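Local coordinates for aspartate aminotransferase (Giardia lamblia, PDB 3MEB), which probably catalyses, as a pyridoxal-phosphate-dependent homodimer, the transfer of the amino group of L-aspartate to 2-oxoglutarate, giving oxaloacetate and L-glutamate, at residues Q124-T129 with M324-G329; F279-E284 with Y331-I336; E101-L106 with Q273-N278; E268-Q273 with G287-V292. All blocks are in the same frame, centred on the assembly; numbering follows the deposited sequence.

Interaction 1 of 4, residues Q124-T129 with M324-G329. With SO4 (sulfate ion), chain E.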
loop_
_atom_site.group_PDB
_atom_site.type_symbol
_atom_site.label_atom_id
_atom_site.label_comp_id
_atom_site.label_asym_id
_atom_site.label_seq_id
_atom_site.Cartn_x
_atom_site.Cartn_y
_atom_site.Cartn_z
ATOM N N GLN A 124 11.157 -2.774 -1.345
ATOM C CA GLN A 124 9.873 -3.017 -1.947
ATOM C C GLN A 124 8.909 -1.912 -1.618
ATOM O O GLN A 124 8.903 -1.378 -0.492
ATOM C CB GLN A 124 9.261 -4.336 -1.451
ATOM C CG GLN A 124 8.012 -4.734 -2.199
ATOM C CD GLN A 124 7.546 -6.128 -1.838
ATOM O OE1 GLN A 124 8.360 -6.973 -1.459
ATOM N NE2 GLN A 124 6.240 -6.348 -1.865
ATOM N N SER A 125 8.100 -1.562 -2.600
ATOM C CA SER A 125 7.035 -0.611 -2.357
ATOM C C SER A 125 5.802 -0.962 -3.144
ATOM O O SER A 125 5.780 -1.974 -3.814
ATOM C CB SER A 125 7.495 0.824 -2.613
ATOM O OG SER A 125 6.535 1.715 -2.121
ATOM N N LEU A 126 4.747 -0.157 -3.011
ATOM C CA LEU A 126 3.474 -0.465 -3.630
ATOM C C LEU A 126 3.450 0.001 -5.096
ATOM O O LEU A 126 2.900 1.057 -5.439
ATOM C CB LEU A 126 2.342 0.174 -2.839
ATOM C CG LEU A 126 2.061 -0.538 -1.526
ATOM C CD1 LEU A 126 1.203 0.398 -0.742
ATOM C CD2 LEU A 126 1.362 -1.891 -1.684
ATOM N N SER A 127 4.080 -0.814 -5.936
ATOM C CA SER A 127 4.263 -0.546 -7.355
ATOM C C SER A 127 4.884 0.820 -7.609
ATOM O O SER A 127 5.527 1.412 -6.722
ATOM C CB SER A 127 2.919 -0.729 -8.090
ATOM O OG SER A 127 3.109 -0.956 -9.475
ATOM N N GLY A 128 4.676 1.333 -8.812
ATOM C CA GLY A 128 5.253 2.600 -9.196
ATOM C C GLY A 128 4.848 3.752 -8.304
ATOM O O GLY A 128 5.683 4.571 -7.904
ATOM N N THR A 129 3.545 3.864 -8.090
ATOM C CA THR A 129 2.994 4.989 -7.346
ATOM C C THR A 129 3.548 5.017 -5.940
ATOM O O THR A 129 3.930 6.094 -5.447
ATOM C CB THR A 129 1.429 5.015 -7.359
ATOM O OG1 THR A 129 0.957 5.062 -8.722
ATOM C CG2 THR A 129 0.895 6.246 -6.600
ATOM N N MET A 324 4.131 -2.793 6.027
ATOM C CA MET A 324 5.082 -3.322 5.041
ATOM C C MET A 324 4.283 -3.712 3.800
ATOM O O MET A 324 3.034 -3.582 3.795
ATOM C CB MET A 324 5.945 -4.446 5.606
ATOM C CG MET A 324 5.276 -5.762 5.679
ATOM S SD MET A 324 3.837 -5.801 6.724
ATOM C CE MET A 324 4.621 -5.803 8.378
ATOM N N SER A 325 4.976 -4.159 2.760
ATOM C CA SER A 325 4.406 -4.167 1.422
ATOM C C SER A 325 3.769 -5.539 1.125
ATOM O O SER A 325 3.759 -6.429 1.996
ATOM C CB SER A 325 5.456 -3.675 0.408
ATOM O OG SER A 325 5.743 -2.267 0.607
ATOM N N ALA A 326 3.153 -5.680 -0.038
ATOM C CA ALA A 326 2.248 -6.785 -0.296
ATOM C C ALA A 326 2.938 -7.986 -0.951
ATOM O O ALA A 326 3.633 -7.852 -1.947
ATOM C CB ALA A 326 1.072 -6.323 -1.150
ATOM N N ILE A 327 2.701 -9.168 -0.413
ATOM C CA ILE A 327 3.513 -10.338 -0.744
ATOM C C ILE A 327 3.236 -10.991 -2.103
ATOM O O ILE A 327 4.131 -11.538 -2.710
ATOM C CB ILE A 327 3.415 -11.402 0.338
ATOM C CG1 ILE A 327 1.983 -11.965 0.496
ATOM C CG2 ILE A 327 3.916 -10.844 1.694
ATOM C CD1 ILE A 327 1.812 -12.930 1.721
ATOM N N HIS A 328 2.007 -10.935 -2.586
ATOM C CA HIS A 328 1.624 -11.828 -3.685
ATOM C C HIS A 328 2.341 -11.516 -4.979
ATOM O O HIS A 328 2.878 -12.428 -5.651
ATOM C CB HIS A 328 0.118 -11.863 -3.922
ATOM C CG HIS A 328 -0.303 -13.078 -4.703
ATOM N ND1 HIS A 328 -0.333 -14.324 -4.139
ATOM C CD2 HIS A 328 -0.631 -13.244 -6.001
ATOM C CE1 HIS A 328 -0.681 -15.216 -5.049
ATOM N NE2 HIS A 328 -0.861 -14.590 -6.197
ATOM N N GLY A 329 2.410 -10.226 -5.321
ATOM C CA GLY A 329 3.159 -9.829 -6.503
ATOM C C GLY A 329 4.646 -10.085 -6.367
ATOM O O GLY A 329 5.331 -10.370 -7.370
HETATM S S SO4 E . 1.507 1.773 -10.832
HETATM O O1 SO4 E . 2.911 1.613 -11.132
HETATM O O2 SO4 E . 0.957 2.632 -11.853
HETATM O O3 SO4 E . 0.810 0.491 -10.924
HETATM O O4 SO4 E . 1.331 2.426 -9.550
HETATM O O HOH W 1 4.139 -4.296 -2.841
HETATM O O HOH W 2 8.206 -2.496 1.800
#
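Behind the anion-binding turn of the pyridoxal phosphate pocket, Gln124 and Leu126 meet Ser325 and Ala326 at the approach to helix 327-337. The Gln124 side chain makes the direct polar bond of the contact. With CG anti to the backbone N (chi1 -172°) and the chain extended, its amide reaches across Ser325, where NE2 passes 3.6 Å from Ser325 CB and ends 3.0 Å from Ala326 O. The N-H to Ala326 O angle is only 122°, so this hydrogen bond is weak. One water strengthens the join: it accepts from Gln124 NE2 (3.1 Å) and Ala326 N (3.3 Å) and donates to Ser125 O (3.0 Å), tying both backbones to one amide. A second water lies within hydrogen-bonding distance of Gln124 O and Ser325 OG, a hydroxyl that has Trp322 NE1 as a further partner.

Between strand 120-125 and helix 127-142 the chain turns at Leu126, the centre of an inverse gamma turn, in the strand-turn-helix arrangement by which fold type I aminotransferases hold the cofactor phosphate. Ser127, Gly128 and Thr129 all bind pyridoxal phosphate, and a sulfate, probably from the crystallisation liquor, marks the anion-binding character of the turn. Thr129 N gives sulfate O4 a bond of 3.0 Å at 156°, while the bond from Gly128 N to O1, 2.9 Å, is bent and weak. The Leu126 side chain packs on Leu126 of the second subunit, and its CD2 is 4.5 Å from Ala326 CB.

Interaction 2 of 4, residues F279-E284 with Y331-I336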
loop_
_atom_site.group_PDB
_atom_site.type_symbol
_atom_site.label_atom_id
_atom_site.label_comp_id
_atom_site.label_asym_id
_atom_site.label_seq_id
_atom_site.Cartn_x
_atom_site.Cartn_y
_atom_site.Cartn_z
ATOM N N PHE A 279 5.094 -7.124 -16.103
ATOM C CA PHE A 279 4.616 -8.433 -15.647
ATOM C C PHE A 279 3.109 -8.576 -15.731
ATOM O O PHE A 279 2.598 -9.645 -15.436
ATOM C CB PHE A 279 5.045 -8.750 -14.211
ATOM C CG PHE A 279 6.503 -9.102 -14.062
ATOM C CD1 PHE A 279 7.471 -8.100 -13.971
ATOM C CD2 PHE A 279 6.908 -10.416 -13.991
ATOM C CE1 PHE A 279 8.815 -8.428 -13.815
ATOM C CE2 PHE A 279 8.246 -10.757 -13.837
ATOM C CZ PHE A 279 9.200 -9.779 -13.729
ATOM N N GLY A 280 2.399 -7.510 -16.085
ATOM C CA GLY A 280 0.927 -7.528 -16.088
ATOM C C GLY A 280 0.323 -7.720 -14.678
ATOM O O GLY A 280 -0.750 -8.325 -14.523
ATOM N N LEU A 281 0.994 -7.177 -13.652
ATOM C CA LEU A 281 0.555 -7.378 -12.271
ATOM C C LEU A 281 -0.118 -6.123 -11.707
ATOM O O LEU A 281 -0.083 -5.903 -10.503
ATOM C CB LEU A 281 1.717 -7.844 -11.371
ATOM C CG LEU A 281 2.419 -9.114 -11.860
ATOM C CD1 LEU A 281 3.636 -9.396 -10.999
ATOM C CD2 LEU A 281 1.479 -10.302 -11.853
ATOM N N TYR A 282 -0.707 -5.321 -12.600
ATOM C CA TYR A 282 -1.450 -4.091 -12.261
ATOM C C TYR A 282 -2.044 -4.052 -10.847
ATOM O O TYR A 282 -1.641 -3.232 -10.003
ATOM C CB TYR A 282 -2.594 -3.874 -13.275
ATOM C CG TYR A 282 -2.123 -3.913 -14.721
ATOM C CD1 TYR A 282 -1.647 -2.763 -15.332
ATOM C CD2 TYR A 282 -2.138 -5.101 -15.459
ATOM C CE1 TYR A 282 -1.199 -2.778 -16.616
ATOM C CE2 TYR A 282 -1.683 -5.122 -16.752
ATOM C CZ TYR A 282 -1.207 -3.943 -17.323
ATOM O OH TYR A 282 -0.734 -3.935 -18.599
ATOM N N GLY A 283 -3.024 -4.915 -10.612
ATOM C CA GLY A 283 -3.714 -4.975 -9.315
ATOM C C GLY A 283 -3.006 -5.565 -8.090
ATOM O O GLY A 283 -3.438 -5.288 -6.982
ATOM N N GLU A 284 -1.938 -6.358 -8.275
ATOM C CA GLU A 284 -1.153 -6.879 -7.149
ATOM C C GLU A 284 -0.385 -5.781 -6.397
ATOM O O GLU A 284 -0.014 -5.980 -5.240
ATOM C CB GLU A 284 -0.135 -7.946 -7.583
ATOM C CG GLU A 284 -0.744 -9.104 -8.376
ATOM C CD GLU A 284 -1.589 -10.038 -7.566
ATOM O OE1 GLU A 284 -1.722 -9.856 -6.351
ATOM O OE2 GLU A 284 -2.106 -11.010 -8.153
ATOM N N TYR A 331 6.132 -12.504 -4.662
ATOM C CA TYR A 331 6.262 -13.947 -4.939
ATOM C C TYR A 331 6.274 -14.239 -6.445
ATOM O O TYR A 331 7.169 -14.946 -6.972
ATOM C CB TYR A 331 5.107 -14.697 -4.259
ATOM C CG TYR A 331 5.186 -14.942 -2.743
ATOM C CD1 TYR A 331 6.397 -15.043 -2.069
ATOM C CD2 TYR A 331 4.012 -15.181 -2.009
ATOM C CE1 TYR A 331 6.439 -15.328 -0.679
ATOM C CE2 TYR A 331 4.041 -15.460 -0.663
ATOM C CZ TYR A 331 5.243 -15.530 0.015
ATOM O OH TYR A 331 5.219 -15.836 1.366
ATOM N N ILE A 332 5.343 -13.641 -7.188
ATOM C CA ILE A 332 5.308 -13.906 -8.636
ATOM C C ILE A 332 6.625 -13.478 -9.301
ATOM O O ILE A 332 7.235 -14.256 -10.030
ATOM C CB ILE A 332 4.069 -13.264 -9.311
ATOM C CG1 ILE A 332 2.787 -13.922 -8.721
ATOM C CG2 ILE A 332 4.099 -13.390 -10.871
ATOM C CD1 ILE A 332 1.501 -13.189 -9.127
ATOM N N VAL A 333 7.052 -12.240 -9.042
ATOM C CA VAL A 333 8.253 -11.704 -9.663
ATOM C C VAL A 333 9.506 -12.514 -9.336
ATOM O O VAL A 333 10.306 -12.840 -10.236
ATOM C CB VAL A 333 8.449 -10.219 -9.285
ATOM C CG1 VAL A 333 9.795 -9.683 -9.788
ATOM C CG2 VAL A 333 7.292 -9.408 -9.800
ATOM N N GLN A 334 9.688 -12.859 -8.066
ATOM C CA GLN A 334 10.875 -13.564 -7.655
ATOM C C GLN A 334 10.895 -14.993 -8.217
ATOM O O GLN A 334 11.946 -15.493 -8.622
ATOM C CB GLN A 334 11.011 -13.533 -6.119
ATOM C CG GLN A 334 10.211 -14.539 -5.328
ATOM C CD GLN A 334 10.371 -14.283 -3.843
ATOM O OE1 GLN A 334 10.502 -13.124 -3.422
ATOM N NE2 GLN A 334 10.398 -15.352 -3.041
ATOM N N VAL A 335 9.731 -15.634 -8.246
ATOM C CA VAL A 335 9.640 -17.001 -8.790
ATOM C C VAL A 335 10.012 -17.038 -10.304
ATOM O O VAL A 335 10.697 -17.965 -10.783
ATOM C CB VAL A 335 8.246 -17.611 -8.524
ATOM C CG1 VAL A 335 7.983 -18.881 -9.440
ATOM C CG2 VAL A 335 8.097 -17.957 -7.003
ATOM N N ILE A 336 9.540 -16.058 -11.048
ATOM C CA ILE A 336 9.862 -15.924 -12.460
ATOM C C ILE A 336 11.369 -15.665 -12.639
ATOM O O ILE A 336 12.060 -16.393 -13.370
ATOM C CB ILE A 336 9.022 -14.799 -13.141
ATOM C CG1 ILE A 336 7.551 -15.243 -13.252
ATOM C CG2 ILE A 336 9.581 -14.487 -14.547
ATOM C CD1 ILE A 336 6.528 -14.176 -13.666
#
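Glu284 OE2 forms a salt bridge with Lys88 NZ of the second subunit, and the same oxygen lies 4.3 Å from Ile332 CD1, so a charged pair at the dimer interface borders an otherwise apolar contact. The methyl end of Ile332 also meets Leu281, CD1 standing 4.0 Å from Leu281 CD2. The two branches of Leu281 share the helix surface: CD2 is the one on Ile332 CD1, whereas CD1 reaches Val333 CG2 at 3.8 Å, and Ile332 CG2 touches both.

This irregular loop joins strand 269-274 to strand 287-292. It begins two residues after Lys277 of the cofactor pocket and leads into Arg285, another pocket residue, and it leans here against one side of helix 327-337. Ile332 and Val333 with Ile336, four and three residues on, supply that side. Within the loop, Glu284 N is hydrogen-bonded to Leu281 O at 2.9 Å, a backbone bond closing a turn in the loop, both of whose side chains face the helix.

The Phe279 ring is met in two ways. Val333 CG2 sits 4.1 Å from the ring centroid and 1° off the ring normal, a CH-pi contact over the middle of a face; Val333 CG1 is 4.0 Å from Phe279 CZ. Ile336 instead comes at the edge, close to the ring plane, with CD1 3.8 Å from Phe279 CD2. The torsion of Phe279, with CG anti to the carbonyl carbon (chi1 -74°), swings the ring towards these branches, while Phe346 of helix 340-370 stacks with it.

Interaction 3 of 4, residues E101-L106 with Q273-N278. With EDO (1,2-ethanediol), chain H; SO4 (sulfate ion), chain E; SO4 (sulfate ion), chain C.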
loop_
_atom_site.group_PDB
_atom_site.type_symbol
_atom_site.label_atom_id
_atom_site.label_comp_id
_atom_site.label_asym_id
_atom_site.label_seq_id
_atom_site.Cartn_x
_atom_site.Cartn_y
_atom_site.Cartn_z
ATOM N N GLU A 101 16.545 -8.940 -4.946
ATOM C CA GLU A 101 17.552 -9.377 -5.902
ATOM C C GLU A 101 16.968 -9.412 -7.316
ATOM O O GLU A 101 17.629 -8.971 -8.245
ATOM C CB GLU A 101 18.116 -10.752 -5.560
ATOM C CG GLU A 101 19.208 -11.162 -6.547
ATOM C CD GLU A 101 19.790 -12.544 -6.315
ATOM O OE1 GLU A 101 19.441 -13.230 -5.300
ATOM O OE2 GLU A 101 20.598 -12.912 -7.197
ATOM N N ALA A 102 15.748 -9.942 -7.473
ATOM C CA ALA A 102 15.095 -9.998 -8.788
ATOM C C ALA A 102 14.974 -8.556 -9.338
ATOM O O ALA A 102 15.330 -8.277 -10.491
ATOM C CB ALA A 102 13.666 -10.660 -8.661
ATOM N N ALA A 103 14.508 -7.647 -8.493
ATOM C CA ALA A 103 14.275 -6.249 -8.923
ATOM C C ALA A 103 15.562 -5.548 -9.332
ATOM O O ALA A 103 15.623 -4.915 -10.366
ATOM C CB ALA A 103 13.514 -5.466 -7.853
ATOM N N GLN A 104 16.603 -5.686 -8.537
ATOM C CA GLN A 104 17.915 -5.164 -8.922
ATOM C C GLN A 104 18.454 -5.761 -10.216
ATOM O O GLN A 104 18.957 -5.034 -11.059
ATOM C CB GLN A 104 18.929 -5.428 -7.843
ATOM C CG GLN A 104 18.691 -4.632 -6.574
ATOM C CD GLN A 104 19.645 -5.019 -5.476
ATOM O OE1 GLN A 104 20.340 -6.012 -5.593
ATOM N NE2 GLN A 104 19.684 -4.234 -4.402
ATOM N N PHE A 105 18.372 -7.083 -10.352
ATOM C CA PHE A 105 18.770 -7.738 -11.595
ATOM C C PHE A 105 18.114 -7.106 -12.802
ATOM O O PHE A 105 18.794 -6.824 -13.769
ATOM C CB PHE A 105 18.523 -9.267 -11.519
ATOM C CG PHE A 105 18.515 -9.955 -12.832
ATOM C CD1 PHE A 105 19.686 -10.419 -13.385
ATOM C CD2 PHE A 105 17.348 -10.144 -13.518
ATOM C CE1 PHE A 105 19.699 -11.067 -14.624
ATOM C CE2 PHE A 105 17.348 -10.806 -14.755
ATOM C CZ PHE A 105 18.518 -11.249 -15.300
ATOM N N LEU A 106 16.803 -6.893 -12.774
ATOM C CA LEU A 106 16.090 -6.424 -13.940
ATOM C C LEU A 106 16.476 -5.000 -14.284
ATOM O O LEU A 106 16.670 -4.677 -15.442
ATOM C CB LEU A 106 14.566 -6.492 -13.723
ATOM C CG LEU A 106 13.919 -7.892 -13.765
ATOM C CD1 LEU A 106 12.475 -7.790 -13.388
ATOM C CD2 LEU A 106 14.066 -8.490 -15.152
ATOM N N GLN A 273 10.402 1.653 -9.568
ATOM C CA GLN A 273 10.321 0.551 -10.550
ATOM C C GLN A 273 8.998 -0.191 -10.423
ATOM O O GLN A 273 8.740 -0.791 -9.379
ATOM C CB GLN A 273 11.510 -0.380 -10.330
ATOM C CG GLN A 273 11.498 -1.669 -11.210
ATOM C CD GLN A 273 12.611 -2.635 -10.846
ATOM O OE1 GLN A 273 13.078 -2.664 -9.702
ATOM N NE2 GLN A 273 13.011 -3.456 -11.798
ATOM N N SER A 274 8.149 -0.115 -11.440
ATOM C CA SER A 274 6.816 -0.778 -11.444
ATOM C C SER A 274 6.828 -2.076 -12.238
ATOM O O SER A 274 7.451 -2.146 -13.310
ATOM C CB SER A 274 5.772 0.176 -12.052
ATOM O OG SER A 274 4.582 -0.499 -12.494
ATOM N N PHE A 275 6.172 -3.097 -11.701
ATOM C CA PHE A 275 5.916 -4.352 -12.423
ATOM C C PHE A 275 4.427 -4.490 -12.832
ATOM O O PHE A 275 3.963 -5.561 -13.229
ATOM C CB PHE A 275 6.379 -5.539 -11.575
ATOM C CG PHE A 275 7.851 -5.481 -11.181
ATOM C CD1 PHE A 275 8.821 -5.317 -12.148
ATOM C CD2 PHE A 275 8.252 -5.560 -9.840
ATOM C CE1 PHE A 275 10.206 -5.245 -11.797
ATOM C CE2 PHE A 275 9.609 -5.482 -9.473
ATOM C CZ PHE A 275 10.590 -5.341 -10.469
ATOM N N SER A 276 3.704 -3.378 -12.848
ATOM C CA SER A 276 2.295 -3.391 -13.273
ATOM C C SER A 276 2.123 -3.749 -14.757
ATOM O O SER A 276 1.193 -4.499 -15.132
ATOM C CB SER A 276 1.646 -2.033 -13.052
ATOM O OG SER A 276 1.423 -1.792 -11.678
ATOM N N LYS A 277 2.986 -3.203 -15.600
ATOM C CA LYS A 277 2.784 -3.336 -17.031
ATOM C C LYS A 277 3.622 -4.462 -17.619
ATOM O O LYS A 277 3.103 -5.302 -18.341
ATOM C CB LYS A 277 3.073 -2.022 -17.740
ATOM C CG LYS A 277 2.035 -0.929 -17.427
ATOM C CD LYS A 277 2.558 0.048 -16.460
ATOM C CE LYS A 277 1.748 1.344 -16.521
ATOM N NZ LYS A 277 0.287 1.204 -16.253
ATOM N N ASN A 278 4.923 -4.484 -17.326
ATOM C CA ASN A 278 5.752 -5.530 -17.890
ATOM C C ASN A 278 5.406 -6.948 -17.390
ATOM O O ASN A 278 5.379 -7.874 -18.208
ATOM C CB ASN A 278 7.262 -5.225 -17.812
ATOM C CG ASN A 278 7.745 -4.860 -16.432
ATOM O OD1 ASN A 278 7.136 -5.183 -15.414
ATOM N ND2 ASN A 278 8.881 -4.123 -16.394
HETATM C C1 EDO H . 18.539 -12.875 -10.554
HETATM O O1 EDO H . 19.761 -12.677 -9.823
HETATM C C2 EDO H . 18.820 -13.724 -11.772
HETATM O O2 EDO H . 20.123 -14.281 -11.596
HETATM S S SO4 E . 1.507 1.773 -10.832
HETATM O O1 SO4 E . 2.911 1.613 -11.132
HETATM O O2 SO4 E . 0.957 2.632 -11.853
HETATM O O3 SO4 E . 0.810 0.491 -10.924
HETATM O O4 SO4 E . 1.331 2.426 -9.550
HETATM S S SO4 C . -1.647 5.073 -17.003
HETATM O O1 SO4 C . -0.919 6.311 -17.360
HETATM O O2 SO4 C . -2.873 4.908 -17.771
HETATM O O3 SO4 C . -0.751 3.958 -17.198
HETATM O O4 SO4 C . -1.956 5.188 -15.595
#
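The Phe275 ring receives Ala103 CB at its edge, close to the ring plane, at 3.9 Å from Phe275 CZ. Asn278 OD1 also lies in that plane, at the edge, and Leu106 CD1 approaches obliquely, 3.8 Å from Phe275 CE1. The ring of Phe279 meets Phe275 with planes nearly perpendicular, at about 85°.

The second flat group is the Gln273 amide, which lies against the same turn of helix 97-108. Its CG is anti to the backbone N (chi1 175°) and the chain is extended, carrying the amide from strand 269-274 to the helix. NE2 donates to Ala103 O at 3.3 Å and 152°, a weak bond, and lies 3.9 Å from Leu106 CB. The amide oxygen OE1 is 3.4 Å from Ala103 CB.

Beyond Gln273 the chain enters the cofactor pocket of the large domain, to which Ser274, Ser276 and Lys277 belong. Ser276 N donates to Ser274 OG (3.0 Å), an ST turn, on the side remote from the helix; a sulfate, probably from the crystallisation liquor, is next to both serines.

Because Gln273 OE1 also accepts from His290 NE2, the two ends of the buried amide are told apart chemically: the oxygen accepts the imidazole N-H and the nitrogen serves the helix carbonyl, which is consistent with a single orientation of the amide, though the bond to Ala103 O is weak.

Interaction 4 of 4, residues E268-Q273 with G287-V292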
loop_
_atom_site.group_PDB
_atom_site.type_symbol
_atom_site.label_atom_id
_atom_site.label_comp_id
_atom_site.label_asym_id
_atom_site.label_seq_id
_atom_site.Cartn_x
_atom_site.Cartn_y
_atom_site.Cartn_z
ATOM N N GLU A 268 24.163 10.150 -8.913
ATOM C CA GLU A 268 23.372 9.533 -7.850
ATOM C C GLU A 268 21.905 9.529 -8.279
ATOM O O GLU A 268 21.387 10.549 -8.723
ATOM C CB GLU A 268 23.595 10.259 -6.513
ATOM C CG GLU A 268 25.064 10.182 -6.103
ATOM C CD GLU A 268 25.312 10.557 -4.683
ATOM O OE1 GLU A 268 25.352 11.772 -4.397
ATOM O OE2 GLU A 268 25.513 9.638 -3.849
ATOM N N VAL A 269 21.272 8.353 -8.220
ATOM C CA VAL A 269 19.914 8.182 -8.737
ATOM C C VAL A 269 18.970 7.532 -7.749
ATOM O O VAL A 269 19.396 6.829 -6.821
ATOM C CB VAL A 269 19.908 7.351 -10.029
ATOM C CG1 VAL A 269 21.063 7.780 -10.960
ATOM C CG2 VAL A 269 19.911 5.852 -9.733
ATOM N N LEU A 270 17.679 7.829 -7.901
ATOM C CA LEU A 270 16.627 6.966 -7.431
ATOM C C LEU A 270 15.902 6.354 -8.649
ATOM O O LEU A 270 15.888 6.935 -9.758
ATOM C CB LEU A 270 15.636 7.733 -6.544
ATOM C CG LEU A 270 16.115 8.113 -5.119
ATOM C CD1 LEU A 270 17.028 9.279 -5.087
ATOM C CD2 LEU A 270 14.891 8.446 -4.267
ATOM N N VAL A 271 15.326 5.178 -8.439
ATOM C CA VAL A 271 14.493 4.509 -9.448
ATOM C C VAL A 271 13.227 4.012 -8.746
ATOM O O VAL A 271 13.304 3.241 -7.754
ATOM C CB VAL A 271 15.196 3.319 -10.104
ATOM C CG1 VAL A 271 14.325 2.660 -11.136
ATOM C CG2 VAL A 271 16.586 3.743 -10.748
ATOM N N ALA A 272 12.077 4.449 -9.257
ATOM C CA ALA A 272 10.780 3.924 -8.851
ATOM C C ALA A 272 10.377 2.919 -9.922
ATOM O O ALA A 272 10.110 3.291 -11.078
ATOM C CB ALA A 272 9.777 5.014 -8.756
ATOM N N GLN A 273 10.402 1.653 -9.568
ATOM C CA GLN A 273 10.321 0.551 -10.550
ATOM C C GLN A 273 8.998 -0.191 -10.423
ATOM O O GLN A 273 8.740 -0.791 -9.379
ATOM C CB GLN A 273 11.510 -0.380 -10.330
ATOM C CG GLN A 273 11.498 -1.669 -11.210
ATOM C CD GLN A 273 12.611 -2.635 -10.846
ATOM O OE1 GLN A 273 13.078 -2.664 -9.702
ATOM N NE2 GLN A 273 13.011 -3.456 -11.798
ATOM N N GLY A 287 6.143 -3.324 -6.825
ATOM C CA GLY A 287 7.230 -2.541 -7.377
ATOM C C GLY A 287 8.361 -2.443 -6.376
ATOM O O GLY A 287 8.316 -3.066 -5.319
ATOM N N CYS A 288 9.384 -1.657 -6.721
ATOM C CA CYS A 288 10.560 -1.496 -5.871
ATOM C C CYS A 288 11.138 -0.104 -6.036
ATOM O O CYS A 288 11.176 0.427 -7.173
ATOM C CB CYS A 288 11.620 -2.517 -6.244
ATOM S SG CYS A 288 12.915 -2.787 -4.999
ATOM N N LEU A 289 11.596 0.444 -4.914
ATOM C CA LEU A 289 12.313 1.728 -4.854
ATOM C C LEU A 289 13.806 1.449 -4.667
ATOM O O LEU A 289 14.188 0.630 -3.792
ATOM C CB LEU A 289 11.810 2.573 -3.711
ATOM C CG LEU A 289 12.410 3.967 -3.532
ATOM C CD1 LEU A 289 12.312 4.807 -4.843
ATOM C CD2 LEU A 289 11.692 4.648 -2.371
ATOM N N HIS A 290 14.631 2.091 -5.482
ATOM C CA HIS A 290 16.098 2.006 -5.334
ATOM C C HIS A 290 16.711 3.403 -5.182
ATOM O O HIS A 290 16.274 4.328 -5.856
ATOM C CB HIS A 290 16.737 1.385 -6.532
ATOM C CG HIS A 290 16.105 0.107 -7.002
ATOM N ND1 HIS A 290 16.392 -1.120 -6.444
ATOM C CD2 HIS A 290 15.265 -0.136 -8.039
ATOM C CE1 HIS A 290 15.731 -2.064 -7.091
ATOM N NE2 HIS A 290 15.047 -1.500 -8.079
ATOM N N VAL A 291 17.698 3.514 -4.296
ATOM C CA VAL A 291 18.559 4.678 -4.202
ATOM C C VAL A 291 19.948 4.111 -4.485
ATOM O O VAL A 291 20.395 3.132 -3.860
ATOM C CB VAL A 291 18.552 5.378 -2.816
ATOM C CG1 VAL A 291 19.369 6.635 -2.877
ATOM C CG2 VAL A 291 17.124 5.708 -2.329
ATOM N N VAL A 292 20.603 4.653 -5.497
ATOM C CA VAL A 292 22.005 4.265 -5.792
ATOM C C VAL A 292 22.969 5.440 -5.522
ATOM O O VAL A 292 23.021 6.408 -6.305
ATOM C CB VAL A 292 22.165 3.834 -7.234
ATOM C CG1 VAL A 292 23.559 3.202 -7.435
ATOM C CG2 VAL A 292 21.043 2.869 -7.655
#
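Val269 packs beside Val292, and Leu270 beside Val291, in an antiparallel strand pair near one edge of the mixed sheet of the large domain of a fold type I aminotransferase, with strand 120-125 outside it; strand 287-292 is the one that runs against its neighbours there. The two short axes are 4.6 Å apart and 171° from each other in direction. Six backbone bonds join them at the hydrogen-bonded pairs Val269-Val292, Val271-His290 and Gln273-Cys288.

On the face of Leu270, Ala272, Leu289 and Val291, bulk is unevenly spread. Leu270 CG rests 3.8 Å from Val291 CG2, a branched side chain lying along a branched side chain. Further on, Ala272 is small, and the larger Leu289 leans in over it: CG is anti to the backbone N (chi1 -178°) and CD1 comes back over the backbone to within 3.5 Å of Val271 O and 4.4 Å of Ala272 CA. Ser131 and Leu132 of helix 127-142 cover Ala272, while Met310 and Met314 of helix 300-319 cover Val291.

The other face carries Val269, Val271, Gln273, Cys288, His290 and Val292, and helix 97-108 lies on it. Val269 CG2 and Val292 CG2 meet at 3.8 Å, and the next bump is the His290 ring, whose CD2 lies 4.0 Å from Val271 CB. Phe108 meets that ring edge-to-face, and Ser122 OG pairs with its ND1. At the ring edge, His290 NE2 donates at 165° to Gln273 OE1, 2.8 Å away; the acceptor lies near the ring plane, whereas the nitrogen sits above the amide's carbonyl plane.

How the interactions relate
All four contacts are buried, but they differ in chemistry. Interaction 4 is a strand pair of the central sheet, held by regular backbone bonds; interaction 3 lays helix 97-108 on it, sharing Gln273, with one weak amide bond and apolar packing round the Phe275 ring. Interactions 1 and 2 both use helix 327-337, the first through waters and a bent amide bond, the second through hydrocarbon branches, and they touch where His328 CD2 lies 3.4 Å from Glu284 OE2. Ser125 N, 3.1 Å from Gly287 O, connects interaction 1 to the strand of interaction 4. Interactions 1 and 3 converge on the cofactor pocket and one sulfate, Ser127 OG lying 2.9 Å from Ser276 OG. The second subunit lies close to all four.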